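Local structure of deseasin MCP-01 (Pseudoalteromonas sp., 3VV3) at residues 321-324 against 325-328; 28-31 against 32-35; 288-291 against 292-296; 11-14 against 15-19; 232-235 against 236-240. The protein degrades collagen as a serine protease of the subtilisin family, cutting peptide bonds with a catalytic domain that binds calcium. All blocks are in the same frame, centred on the assembly; numbering follows the deposited sequence.

Interaction 1: residues 321-324 against 325-328; sequences VNQA and LIDA
Gln323 folds its amide over the side chain of Asp327, one helical turn further on, and the two side chains cross at a slant. Its CG stands opposite the backbone N (chi1 -165°), and the chain bends about the CB-CG bond, which carries the amide forward along the helix. NE2 gives a hydrogen bond of 2.8 Å to OD1 of Asp327. The bond lies in the plane of the amide but reaches the carboxylate from above, and the two flat groups are turned 53° apart. The same pair is joined through the backbone, Asp327 N donating to Gln323 O at 2.8 Å. Glutamine and aspartate suit this partly exposed side because each offers the other a polar end. With an alanine in place of Asp327, the amide of Gln323 would probably lose its carboxylate partner and be freer to turn.

The buried side is apolar. CG2 of Val321 and CD1 of Leu325 lie side by side at 3.7 Å, pointing the same way, and both residues pack on Leu282 of helix 269-284 and on Ala34. The small CB of Ala324 lets Val283 and Leu298 come close. On the outer side, CD1 of the exposed Ile326 lies 3.7 Å from ND2 of Asn322. Leu325 N and Ile326 N bond to the carbonyls of Val321 and Asn322, whereas the bond from Ala328 N to Ala324 O is weak. Pairs four residues apart, with an apolar face inward and a mostly polar outer face that still carries Ile326, fit an amphipathic alpha-helix, here the short C-terminal helix 321-327.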
loop_
_atom_site.group_PDB
_atom_site.type_symbol
_atom_site.label_atom_id
_atom_site.label_comp_id
_atom_site.label_asym_id
_atom_site.label_seq_id
_atom_site.Cartn_x
_atom_site.Cartn_y
_atom_site.Cartn_z
ATOM N N VAL A 321 1.382 25.046 5.434
ATOM C CA VAL A 321 0.104 25.622 5.041
ATOM C C VAL A 321 -0.132 26.962 5.727
ATOM O O VAL A 321 -0.833 27.824 5.188
ATOM C CB VAL A 321 -1.081 24.649 5.236
ATOM C CG1 VAL A 321 -1.326 24.348 6.718
ATOM C CG2 VAL A 321 -2.352 25.213 4.552
ATOM N N ASN A 322 0.482 27.156 6.893
ATOM C CA ASN A 322 0.404 28.468 7.525
ATOM C C ASN A 322 1.032 29.518 6.620
ATOM O O ASN A 322 0.416 30.548 6.324
ATOM C CB ASN A 322 1.085 28.471 8.898
ATOM C CG ASN A 322 0.954 29.818 9.600
ATOM O OD1 ASN A 322 -0.145 30.366 9.713
ATOM N ND2 ASN A 322 2.078 30.364 10.051
ATOM N N GLN A 323 2.260 29.266 6.179
ATOM C CA GLN A 323 2.936 30.225 5.310
ATOM C C GLN A 323 2.206 30.385 3.975
ATOM O O GLN A 323 2.211 31.460 3.381
ATOM C CB GLN A 323 4.400 29.846 5.078
ATOM C CG GLN A 323 5.229 30.986 4.480
ATOM C CD GLN A 323 5.374 32.170 5.438
ATOM O OE1 GLN A 323 5.722 31.997 6.606
ATOM N NE2 GLN A 323 5.104 33.377 4.944
ATOM N N ALA A 324 1.578 29.314 3.504
ATOM C CA ALA A 324 0.834 29.388 2.259
ATOM C C ALA A 324 -0.318 30.382 2.397
ATOM O O ALA A 324 -0.539 31.207 1.512
ATOM C CB ALA A 324 0.298 28.009 1.873
ATOM N N LEU A 325 -1.055 30.288 3.503
ATOM C CA LEU A 325 -2.180 31.192 3.755
ATOM C C LEU A 325 -1.696 32.626 3.905
ATOM O O LEU A 325 -2.320 33.559 3.396
ATOM C CB LEU A 325 -2.955 30.783 5.009
ATOM C CG LEU A 325 -4.096 29.777 4.848
ATOM C CD1 LEU A 325 -3.720 28.604 3.974
ATOM C CD2 LEU A 325 -4.626 29.317 6.193
ATOM N N ILE A 326 -0.598 32.801 4.630
ATOM C CA ILE A 326 -0.009 34.131 4.790
ATOM C C ILE A 326 0.392 34.715 3.433
ATOM O O ILE A 326 0.064 35.864 3.103
ATOM C CB ILE A 326 1.223 34.085 5.711
ATOM C CG1 ILE A 326 0.811 33.699 7.130
ATOM C CG2 ILE A 326 1.968 35.415 5.687
ATOM C CD1 ILE A 326 1.991 33.487 8.064
ATOM N N ASP A 327 1.097 33.920 2.636
ATOM C CA ASP A 327 1.558 34.383 1.334
ATOM C C ASP A 327 0.412 34.614 0.348
ATOM O O ASP A 327 0.578 35.332 -0.634
ATOM C CB ASP A 327 2.580 33.411 0.744
ATOM C CG ASP A 327 3.895 33.405 1.511
ATOM O OD1 ASP A 327 4.057 34.215 2.452
ATOM O OD2 ASP A 327 4.774 32.591 1.163
ATOM N N ALA A 328 -0.745 34.016 0.621
ATOM C CA ALA A 328 -1.900 34.116 -0.273
ATOM C C ALA A 328 -2.694 35.413 -0.094
ATOM O O ALA A 328 -3.654 35.664 -0.823
ATOM C CB ALA A 328 -2.812 32.922 -0.096
#

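Interaction 2: residues 28-31 against 32-35. With CA (calcium ion), chain D; CA (calcium ion), chain E.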
loop_
_atom_site.group_PDB
_atom_site.type_symbol
_atom_site.label_atom_id
_atom_site.label_comp_id
_atom_site.label_asym_id
_atom_site.label_seq_id
_atom_site.Cartn_x
_atom_site.Cartn_y
_atom_site.Cartn_z
ATOM N N ASP A 28 6.408 19.680 10.607
ATOM C CA ASP A 28 4.971 19.623 10.366
ATOM C C ASP A 28 4.585 20.771 9.445
ATOM O O ASP A 28 5.435 21.569 9.050
ATOM C CB ASP A 28 4.173 19.666 11.683
ATOM C CG ASP A 28 4.410 20.945 12.482
ATOM O OD1 ASP A 28 4.385 22.038 11.877
ATOM O OD2 ASP A 28 4.607 20.849 13.713
ATOM N N ILE A 29 3.308 20.849 9.091
ATOM C CA ILE A 29 2.862 21.855 8.134
ATOM C C ILE A 29 2.297 23.103 8.808
ATOM O O ILE A 29 1.771 23.989 8.137
ATOM C CB ILE A 29 1.832 21.268 7.113
ATOM C CG1 ILE A 29 0.477 20.988 7.778
ATOM C CG2 ILE A 29 2.408 20.019 6.459
ATOM C CD1 ILE A 29 -0.624 20.587 6.790
ATOM N N ASP A 30 2.423 23.176 10.134
ATOM C CA ASP A 30 1.933 24.331 10.893
ATOM C C ASP A 30 0.431 24.551 10.695
ATOM O O ASP A 30 -0.010 25.683 10.468
ATOM C CB ASP A 30 2.697 25.616 10.513
ATOM C CG ASP A 30 4.073 25.719 11.182
ATOM O OD1 ASP A 30 4.310 25.027 12.192
ATOM O OD2 ASP A 30 4.909 26.510 10.707
ATOM N N ALA A 31 -0.353 23.479 10.797
ATOM C CA ALA A 31 -1.797 23.569 10.586
ATOM C C ALA A 31 -2.525 24.415 11.644
ATOM O O ALA A 31 -3.382 25.221 11.297
ATOM C CB ALA A 31 -2.420 22.180 10.485
ATOM N N PRO A 32 -2.205 24.222 12.939
ATOM C CA PRO A 32 -2.935 25.022 13.937
ATOM C C PRO A 32 -2.712 26.517 13.750
ATOM O O PRO A 32 -3.628 27.315 13.961
ATOM C CB PRO A 32 -2.343 24.549 15.270
ATOM C CG PRO A 32 -1.841 23.142 14.974
ATOM C CD PRO A 32 -1.303 23.238 13.572
ATOM N N GLU A 33 -1.506 26.895 13.359
ATOM C CA GLU A 33 -1.227 28.291 13.066
ATOM C C GLU A 33 -2.077 28.742 11.879
ATOM O O GLU A 33 -2.717 29.795 11.921
ATOM C CB GLU A 33 0.262 28.490 12.792
ATOM C CG GLU A 33 1.166 28.325 14.028
ATOM C CD GLU A 33 1.467 26.878 14.414
ATOM O OE1 GLU A 33 0.988 25.936 13.733
ATOM O OE2 GLU A 33 2.197 26.684 15.420
ATOM N N ALA A 34 -2.107 27.931 10.825
ATOM C CA ALA A 34 -2.892 28.274 9.644
ATOM C C ALA A 34 -4.368 28.435 9.991
ATOM O O ALA A 34 -5.060 29.298 9.440
ATOM C CB ALA A 34 -2.712 27.213 8.539
ATOM N N TRP A 35 -4.847 27.610 10.913
ATOM C CA TRP A 35 -6.261 27.632 11.270
ATOM C C TRP A 35 -6.691 28.927 11.957
ATOM O O TRP A 35 -7.878 29.185 12.094
ATOM C CB TRP A 35 -6.632 26.418 12.123
ATOM C CG TRP A 35 -6.540 25.127 11.360
ATOM C CD1 TRP A 35 -6.666 24.966 10.006
ATOM C CD2 TRP A 35 -6.315 23.821 11.902
ATOM N NE1 TRP A 35 -6.525 23.636 9.675
ATOM C CE2 TRP A 35 -6.310 22.915 10.819
ATOM C CE3 TRP A 35 -6.107 23.328 13.198
ATOM C CZ2 TRP A 35 -6.120 21.547 10.993
ATOM C CZ3 TRP A 35 -5.918 21.973 13.369
ATOM C CH2 TRP A 35 -5.923 21.093 12.267
HETATM CA CA CA D . 4.676 23.391 14.104
HETATM CA CA CA E . 6.796 25.866 12.139
HETATM O O HOH W 1 4.361 25.223 15.496
HETATM O O HOH W 2 2.101 23.384 14.210
HETATM O O HOH W 3 5.137 22.312 16.101
HETATM O O HOH W 4 6.090 27.016 13.938
HETATM O O HOH W 5 7.941 28.071 12.156
#
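OD1 of Asp30 bridges two calcium ions at the very start of the helix that Ala31 to Ala34 form. Asp30 holds one ion through OD1 alone at 2.5 Å and the other through both carboxylate oxygens, while both oxygens of Asp28 grip the first ion. Asp26 completes the protein's acidic set, and Asn320 bonds to OD2 of Asp30. Glu33 stays one shell back: its chain bends about the CB-CG bond, so that OE1 and OE2 each accept from a calcium-bound water, OE2 at 2.6 Å.

Asp28 OD1 also accepts from Asp30 N at 2.9 Å, from above the carboxylate plane, which makes an Asx turn. Asp30 occupies the N-cap position, but its carboxylate is spent on metal and makes no capping bond; its carbonyl O instead takes Ala34 N at 3.1 Å, beginning the helical pattern. At the other end, Trp35 lays its indole against Ala31. The methyl CB of Ala31 sits over the six-membered ring, 4.0 Å from its centroid, a CH-pi contact that a small residue permits, and NE1 of Trp35 bonds to Val126 O.

Interaction 3: residues 288-291 against 292-296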
loop_
_atom_site.group_PDB
_atom_site.type_symbol
_atom_site.label_atom_id
_atom_site.label_comp_id
_atom_site.label_asym_id
_atom_site.label_seq_id
_atom_site.Cartn_x
_atom_site.Cartn_y
_atom_site.Cartn_z
ATOM N N PRO A 288 -9.485 33.047 -3.642
ATOM C CA PRO A 288 -10.021 32.334 -4.805
ATOM C C PRO A 288 -9.538 32.911 -6.132
ATOM O O PRO A 288 -9.831 32.330 -7.172
ATOM C CB PRO A 288 -11.529 32.555 -4.672
ATOM C CG PRO A 288 -11.640 33.873 -3.970
ATOM C CD PRO A 288 -10.509 33.871 -2.976
ATOM N N ASP A 289 -8.806 34.022 -6.103
ATOM C CA ASP A 289 -8.409 34.697 -7.339
ATOM C C ASP A 289 -7.085 34.207 -7.930
ATOM O O ASP A 289 -6.666 34.668 -8.989
ATOM C CB ASP A 289 -8.376 36.220 -7.132
ATOM C CG ASP A 289 -9.744 36.786 -6.800
ATOM O OD1 ASP A 289 -10.741 36.313 -7.386
ATOM O OD2 ASP A 289 -9.825 37.709 -5.963
ATOM N N LEU A 290 -6.436 33.265 -7.260
ATOM C CA LEU A 290 -5.181 32.719 -7.763
ATOM C C LEU A 290 -5.400 31.877 -9.019
ATOM O O LEU A 290 -6.332 31.084 -9.077
ATOM C CB LEU A 290 -4.517 31.860 -6.682
ATOM C CG LEU A 290 -4.145 32.601 -5.398
ATOM C CD1 LEU A 290 -3.775 31.635 -4.274
ATOM C CD2 LEU A 290 -3.020 33.593 -5.668
ATOM N N THR A 291 -4.539 32.044 -10.018
ATOM C CA THR A 291 -4.544 31.127 -11.153
ATOM C C THR A 291 -4.019 29.793 -10.640
ATOM O O THR A 291 -3.420 29.730 -9.570
ATOM C CB THR A 291 -3.620 31.592 -12.286
ATOM O OG1 THR A 291 -2.263 31.568 -11.833
ATOM C CG2 THR A 291 -3.981 33.004 -12.753
ATOM N N THR A 292 -4.236 28.730 -11.402
ATOM C CA THR A 292 -3.756 27.411 -11.002
ATOM C C THR A 292 -2.243 27.411 -10.806
ATOM O O THR A 292 -1.720 26.864 -9.825
ATOM C CB THR A 292 -4.130 26.367 -12.058
ATOM O OG1 THR A 292 -5.551 26.339 -12.199
ATOM C CG2 THR A 292 -3.640 24.978 -11.655
ATOM N N LEU A 293 -1.539 28.020 -11.750
ATOM C CA LEU A 293 -0.088 28.099 -11.675
ATOM C C LEU A 293 0.375 28.918 -10.466
ATOM O O LEU A 293 1.367 28.588 -9.827
ATOM C CB LEU A 293 0.478 28.693 -12.965
ATOM C CG LEU A 293 2.000 28.860 -13.007
ATOM C CD1 LEU A 293 2.700 27.517 -12.812
ATOM C CD2 LEU A 293 2.432 29.512 -14.314
ATOM N N GLU A 294 -0.332 30.000 -10.158
ATOM C CA GLU A 294 0.008 30.792 -8.975
ATOM C C GLU A 294 -0.174 29.980 -7.706
ATOM O O GLU A 294 0.656 30.035 -6.794
ATOM C CB GLU A 294 -0.839 32.070 -8.907
ATOM C CG GLU A 294 -0.392 33.149 -9.873
ATOM C CD GLU A 294 -1.358 34.319 -9.944
ATOM O OE1 GLU A 294 -2.541 34.156 -9.559
ATOM O OE2 GLU A 294 -0.925 35.401 -10.397
ATOM N N LEU A 295 -1.272 29.227 -7.656
ATOM C CA LEU A 295 -1.557 28.336 -6.536
ATOM C C LEU A 295 -0.443 27.305 -6.359
ATOM O O LEU A 295 0.067 27.097 -5.252
ATOM C CB LEU A 295 -2.890 27.628 -6.763
ATOM C CG LEU A 295 -3.342 26.657 -5.673
ATOM C CD1 LEU A 295 -3.379 27.352 -4.319
ATOM C CD2 LEU A 295 -4.725 26.070 -6.004
ATOM N N LYS A 296 -0.074 26.658 -7.457
ATOM C CA LYS A 296 0.966 25.644 -7.434
ATOM C C LYS A 296 2.274 26.230 -6.929
ATOM O O LYS A 296 2.904 25.672 -6.032
ATOM C CB LYS A 296 1.168 25.046 -8.826
ATOM C CG LYS A 296 2.400 24.136 -8.925
ATOM C CD LYS A 296 2.491 23.480 -10.301
ATOM C CE LYS A 296 3.854 22.831 -10.536
ATOM N NZ LYS A 296 3.933 22.249 -11.898
HETATM O O HOH W 6 -4.456 36.115 -9.401
#
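Thr291 and Glu294 bind each other twice at the start of helix 292-301, and this pair is the firm part of the contact. Thr291 OG1 accepts from Glu294 N at 3.0 Å, and Glu294 OE1 accepts from Thr291 N at 2.9 Å in a nearly straight bond (168°). The threonine hydroxyl lies between its own backbone N and carbonyl carbon (chi1 65°), which turns it to the amide that needs an acceptor. The glutamate runs extended beyond CG and brings OE1 back across the threonine, where the N-H meets it on the anti side, tilted out of the carboxylate plane. These reciprocal bonds make a capping box, in which a threonine, whose hydroxyl sits one bond from CB, and a glutamate of the right reach serve the first turn of a helix. The backbone bond from Leu295 N to Thr291 O, 2.9 Å, continues the turn.

Packing is looser round Leu290. Its CD1 is 4.3 Å from CD1 of Leu295, and both leucines turn to Val283 of helix 269-284, Leu295 also meeting Leu195 of strand 195-199. Leucine fits there because its branched end fills an apolar seam. On the solvent side, a water donates 2.7 Å bonds to both Asp289 O and Glu294 OE1, so the carboxylate oxygen that holds Thr291 N is also tied to the exposed loop. Leu290 O is fixed separately by Arg167.

Interaction 4: residues 11-14 against 15-19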
loop_
_atom_site.group_PDB
_atom_site.type_symbol
_atom_site.label_atom_id
_atom_site.label_comp_id
_atom_site.label_asym_id
_atom_site.label_seq_id
_atom_site.Cartn_x
_atom_site.Cartn_y
_atom_site.Cartn_z
ATOM N N ASP A 11 -2.136 12.350 17.455
ATOM C CA ASP A 11 -1.480 11.362 16.598
ATOM C C ASP A 11 -1.153 11.940 15.222
ATOM O O ASP A 11 -0.420 11.329 14.441
ATOM C CB ASP A 11 -2.360 10.116 16.443
ATOM C CG ASP A 11 -2.490 9.335 17.732
ATOM O OD1 ASP A 11 -1.491 9.249 18.465
ATOM O OD2 ASP A 11 -3.587 8.817 18.013
ATOM N N LEU A 12 -1.710 13.115 14.933
ATOM C CA LEU A 12 -1.532 13.765 13.633
ATOM C C LEU A 12 -0.273 14.633 13.583
ATOM O O LEU A 12 -0.347 15.862 13.534
ATOM C CB LEU A 12 -2.777 14.600 13.289
ATOM C CG LEU A 12 -4.066 13.774 13.258
ATOM C CD1 LEU A 12 -5.295 14.671 13.052
ATOM C CD2 LEU A 12 -4.005 12.670 12.183
ATOM N N TRP A 13 0.893 13.996 13.577
ATOM C CA TRP A 13 2.137 14.752 13.644
ATOM C C TRP A 13 2.308 15.673 12.425
ATOM O O TRP A 13 2.886 16.756 12.522
ATOM C CB TRP A 13 3.332 13.797 13.780
ATOM C CG TRP A 13 3.583 13.001 12.532
ATOM C CD1 TRP A 13 3.149 11.736 12.253
ATOM C CD2 TRP A 13 4.315 13.438 11.390
ATOM N NE1 TRP A 13 3.578 11.357 11.003
ATOM C CE2 TRP A 13 4.299 12.385 10.453
ATOM C CE3 TRP A 13 4.994 14.618 11.070
ATOM C CZ2 TRP A 13 4.928 12.481 9.211
ATOM C CZ3 TRP A 13 5.620 14.712 9.843
ATOM C CH2 TRP A 13 5.581 13.649 8.925
ATOM N N GLY A 14 1.789 15.249 11.276
ATOM C CA GLY A 14 1.920 16.038 10.063
ATOM C C GLY A 14 1.275 17.408 10.180
ATOM O O GLY A 14 1.721 18.371 9.558
ATOM N N LEU A 15 0.213 17.489 10.973
ATOM C CA LEU A 15 -0.488 18.758 11.174
ATOM C C LEU A 15 0.176 19.553 12.296
ATOM O O LEU A 15 0.333 20.785 12.217
ATOM C CB LEU A 15 -1.964 18.517 11.513
ATOM C CG LEU A 15 -2.800 17.709 10.510
ATOM C CD1 LEU A 15 -4.255 17.646 10.962
ATOM C CD2 LEU A 15 -2.699 18.326 9.116
ATOM N N ASN A 16 0.571 18.835 13.341
ATOM C CA ASN A 16 1.230 19.454 14.486
ATOM C C ASN A 16 2.177 18.456 15.143
ATOM O O ASN A 16 1.749 17.423 15.644
ATOM C CB ASN A 16 0.189 19.937 15.493
ATOM C CG ASN A 16 0.801 20.745 16.621
ATOM O OD1 ASN A 16 0.790 20.325 17.783
ATOM N ND2 ASN A 16 1.343 21.907 16.283
ATOM N N ASN A 17 3.466 18.772 15.110
ATOM C CA ASN A 17 4.503 17.877 15.607
ATOM C C ASN A 17 5.228 18.544 16.776
ATOM O O ASN A 17 5.846 19.596 16.602
ATOM C CB ASN A 17 5.493 17.593 14.472
ATOM C CG ASN A 17 6.421 16.424 14.763
ATOM O OD1 ASN A 17 6.492 15.919 15.887
ATOM N ND2 ASN A 17 7.148 15.996 13.739
ATOM N N GLU A 18 5.115 17.962 17.952
ATOM C CA GLU A 18 5.867 18.373 19.146
ATOM C C GLU A 18 6.866 17.306 19.558
ATOM O O GLU A 18 7.428 17.365 20.609
ATOM C CB GLU A 18 4.965 18.596 20.338
ATOM C CG GLU A 18 3.633 19.133 19.982
ATOM C CD GLU A 18 3.505 20.594 20.224
ATOM O OE1 GLU A 18 4.501 21.256 20.049
ATOM O OE2 GLU A 18 2.396 21.046 20.565
ATOM N N GLY A 19 7.094 16.375 18.653
ATOM C CA GLY A 19 7.966 15.250 18.944
ATOM C C GLY A 19 7.226 14.081 19.567
ATOM O O GLY A 19 7.839 13.099 19.991
#
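The carbonyl O of Leu12 is gripped by two backbone amides at once, Leu15 N and Asn16 N, each at 3.1 Å. These amides close a turn of the N-terminal loop, and Leu12 is also the centre of an inverse gamma turn, with a weak bond from Trp13 N to Asp11 O. The two donors come differently: Asn16 N lies in the carbonyl plane and its bond is nearly straight (167°), whereas Leu15 N stands well above that plane and its bond is more bent.

The turn puts Leu12 and Leu15 side by side, pointing the same way, with their CD1 atoms 3.8 Å apart. Two leucines suit this buried place: Leu12 also rests on Leu255 of strand 254-258, and Leu15 on Ala31 of helix 31-34. The other pair is Trp13 and Asn17, likewise side by side, with ring and amide planes 62° apart. ND2 of Asn17 comes obliquely to CE3 of Trp13 at 3.7 Å. The indole reaches this place with CG between its backbone N and carbonyl carbon (chi1 69°), and its NE1 bonds to Ser252 O.

Asparagine is apt here because its amide can give and accept together. ND2 donates to the carbonyls of Ala27 and Ser230, which satisfies it, while OD1 closes an Asx turn. A leucine at Asn17 would probably take this donor from the carbonyls of Ala27 and Ser230 and leave the Asx turn without its side-chain acceptor. Gly19 has backbone angles at which a CB would be jammed against the preceding carbonyl O, and its N donates to Asn17 OD1 at 2.9 Å.

Interaction 5: residues 232-235 against 236-240; sequences DNMS and SFSQW
A type I beta turn, Ser235 to Ser238, shapes this loop between strands 222-228 and 247-250 of the parallel sheet. It is closed by Ser238 N donating to Ser235 O at 2.9 Å, the donor standing above the carbonyl plane. Within the turn Phe237 folds back so that one face of its ring receives CB of Ser235, 3.7 Å from the ring centroid, a CH-pi contact. A serine suits this spot: its CB is slim enough to lie on the ring, and its OG bonds to Ser252 and Ser227. Ser236 OG bonds to Gly144 N of the second subunit.

Across the turn, Met234, just before it, and Trp240, just after it, cross at about a right angle. The methionine extends with CG opposite its backbone N (chi1 179°) and then bends at the sulfur, bringing CE to 3.6 Å from CE3 of Trp240. SD lies obliquely 5.4 Å from the centroid of the five-membered ring, a Met-aromatic contact that a flexible thioether makes easily. CG of Met234 also meets CB of Ser238 at 3.8 Å, while Ser238 OG donates to Gln239 O.

Ser238 OG is further bonded by Ser227 N, and Ser238 packs on Ala226, fastening the turn beside strand 222-228.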
loop_
_atom_site.group_PDB
_atom_site.type_symbol
_atom_site.label_atom_id
_atom_site.label_comp_id
_atom_site.label_asym_id
_atom_site.label_seq_id
_atom_site.Cartn_x
_atom_site.Cartn_y
_atom_site.Cartn_z
ATOM N N ASP A 232 11.356 15.271 9.507
ATOM C CA ASP A 232 11.558 16.092 8.313
ATOM C C ASP A 232 12.585 15.516 7.330
ATOM O O ASP A 232 13.087 16.244 6.474
ATOM C CB ASP A 232 11.888 17.556 8.672
ATOM C CG ASP A 232 10.703 18.500 8.460
ATOM O OD1 ASP A 232 9.667 18.069 7.909
ATOM O OD2 ASP A 232 10.801 19.681 8.865
ATOM N N ASN A 233 12.886 14.217 7.434
ATOM C CA ASN A 233 13.662 13.543 6.386
ATOM C C ASN A 233 12.750 13.360 5.195
ATOM O O ASN A 233 11.527 13.432 5.333
ATOM C CB ASN A 233 14.081 12.117 6.773
ATOM C CG ASN A 233 14.866 12.035 8.076
ATOM O OD1 ASN A 233 15.799 12.800 8.314
ATOM N ND2 ASN A 233 14.516 11.045 8.907
ATOM N N MET A 234 13.324 13.075 4.033
ATOM C CA MET A 234 12.505 12.489 2.981
ATOM C C MET A 234 12.248 11.047 3.406
ATOM O O MET A 234 13.168 10.333 3.821
ATOM C CB MET A 234 13.198 12.545 1.619
ATOM C CG MET A 234 12.369 11.910 0.506
ATOM S SD MET A 234 13.016 12.229 -1.149
ATOM C CE MET A 234 14.460 11.170 -1.164
ATOM N N SER A 235 10.989 10.628 3.350
ATOM C CA SER A 235 10.620 9.284 3.770
ATOM C C SER A 235 11.487 8.291 3.024
ATOM O O SER A 235 11.732 8.466 1.844
ATOM C CB SER A 235 9.145 9.029 3.452
ATOM O OG SER A 235 8.330 9.997 4.084
ATOM N N SER A 236 11.954 7.251 3.705
ATOM C CA SER A 236 12.880 6.322 3.053
ATOM C C SER A 236 12.320 5.689 1.779
ATOM O O SER A 236 13.077 5.406 0.855
ATOM C CB SER A 236 13.378 5.247 4.023
ATOM O OG SER A 236 12.300 4.664 4.723
ATOM N N PHE A 237 11.004 5.480 1.737
ATOM C CA PHE A 237 10.348 4.894 0.570
ATOM C C PHE A 237 10.096 5.871 -0.578
ATOM O O PHE A 237 9.791 5.447 -1.687
ATOM C CB PHE A 237 9.013 4.245 0.971
ATOM C CG PHE A 237 8.069 5.186 1.678
ATOM C CD1 PHE A 237 7.349 6.128 0.963
ATOM C CD2 PHE A 237 7.906 5.122 3.056
ATOM C CE1 PHE A 237 6.486 7.007 1.603
ATOM C CE2 PHE A 237 7.029 6.001 3.719
ATOM C CZ PHE A 237 6.321 6.945 2.987
ATOM N N SER A 238 10.219 7.170 -0.328
ATOM C CA SER A 238 9.744 8.147 -1.313
ATOM C C SER A 238 10.567 8.201 -2.593
ATOM O O SER A 238 11.788 8.210 -2.556
ATOM C CB SER A 238 9.687 9.556 -0.709
ATOM O OG SER A 238 9.027 10.463 -1.596
ATOM N N GLN A 239 9.882 8.281 -3.724
ATOM C CA GLN A 239 10.547 8.637 -4.969
ATOM C C GLN A 239 10.803 10.149 -4.953
ATOM O O GLN A 239 10.254 10.870 -4.114
ATOM C CB GLN A 239 9.706 8.181 -6.175
ATOM C CG GLN A 239 9.860 6.668 -6.428
ATOM C CD GLN A 239 8.812 6.077 -7.351
ATOM O OE1 GLN A 239 8.706 6.439 -8.532
ATOM N NE2 GLN A 239 8.045 5.141 -6.823
ATOM N N TRP A 240 11.671 10.616 -5.841
ATOM C CA TRP A 240 12.013 12.035 -5.899
ATOM C C TRP A 240 12.310 12.371 -7.352
ATOM O O TRP A 240 12.187 11.515 -8.223
ATOM C CB TRP A 240 13.225 12.348 -5.005
ATOM C CG TRP A 240 14.489 11.679 -5.470
ATOM C CD1 TRP A 240 15.416 12.184 -6.343
ATOM C CD2 TRP A 240 14.946 10.368 -5.114
ATOM N NE1 TRP A 240 16.427 11.269 -6.544
ATOM C CE2 TRP A 240 16.162 10.149 -5.798
ATOM C CE3 TRP A 240 14.452 9.365 -4.275
ATOM C CZ2 TRP A 240 16.885 8.962 -5.670
ATOM C CZ3 TRP A 240 15.178 8.183 -4.151
ATOM C CH2 TRP A 240 16.377 7.997 -4.843
#

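Interaction 4 is the most buried; interaction 3 has the most exposed residues. Interactions 1, 2 and 4 form a touching series: Ile29 O takes Val321 N, joining helix 321-327 to the calcium loop, and Asp28 OD2 takes Asn17 N, joining that loop to the N-terminal turn. Interactions 1 and 3 do not touch, yet both pack on helix 269-284. Interaction 5 touches none of the others, its nearest atoms about 5 Å from those of interaction 2, and alone reaches the second subunit. Chemistry follows place: an amide-carboxylate pair in 321-328, metal-bound carboxylates in 28-35, a capping box in 288-296, a doubly gripped carbonyl in 11-19, and Met-aromatic and CH-pi contacts round a beta turn in 232-240.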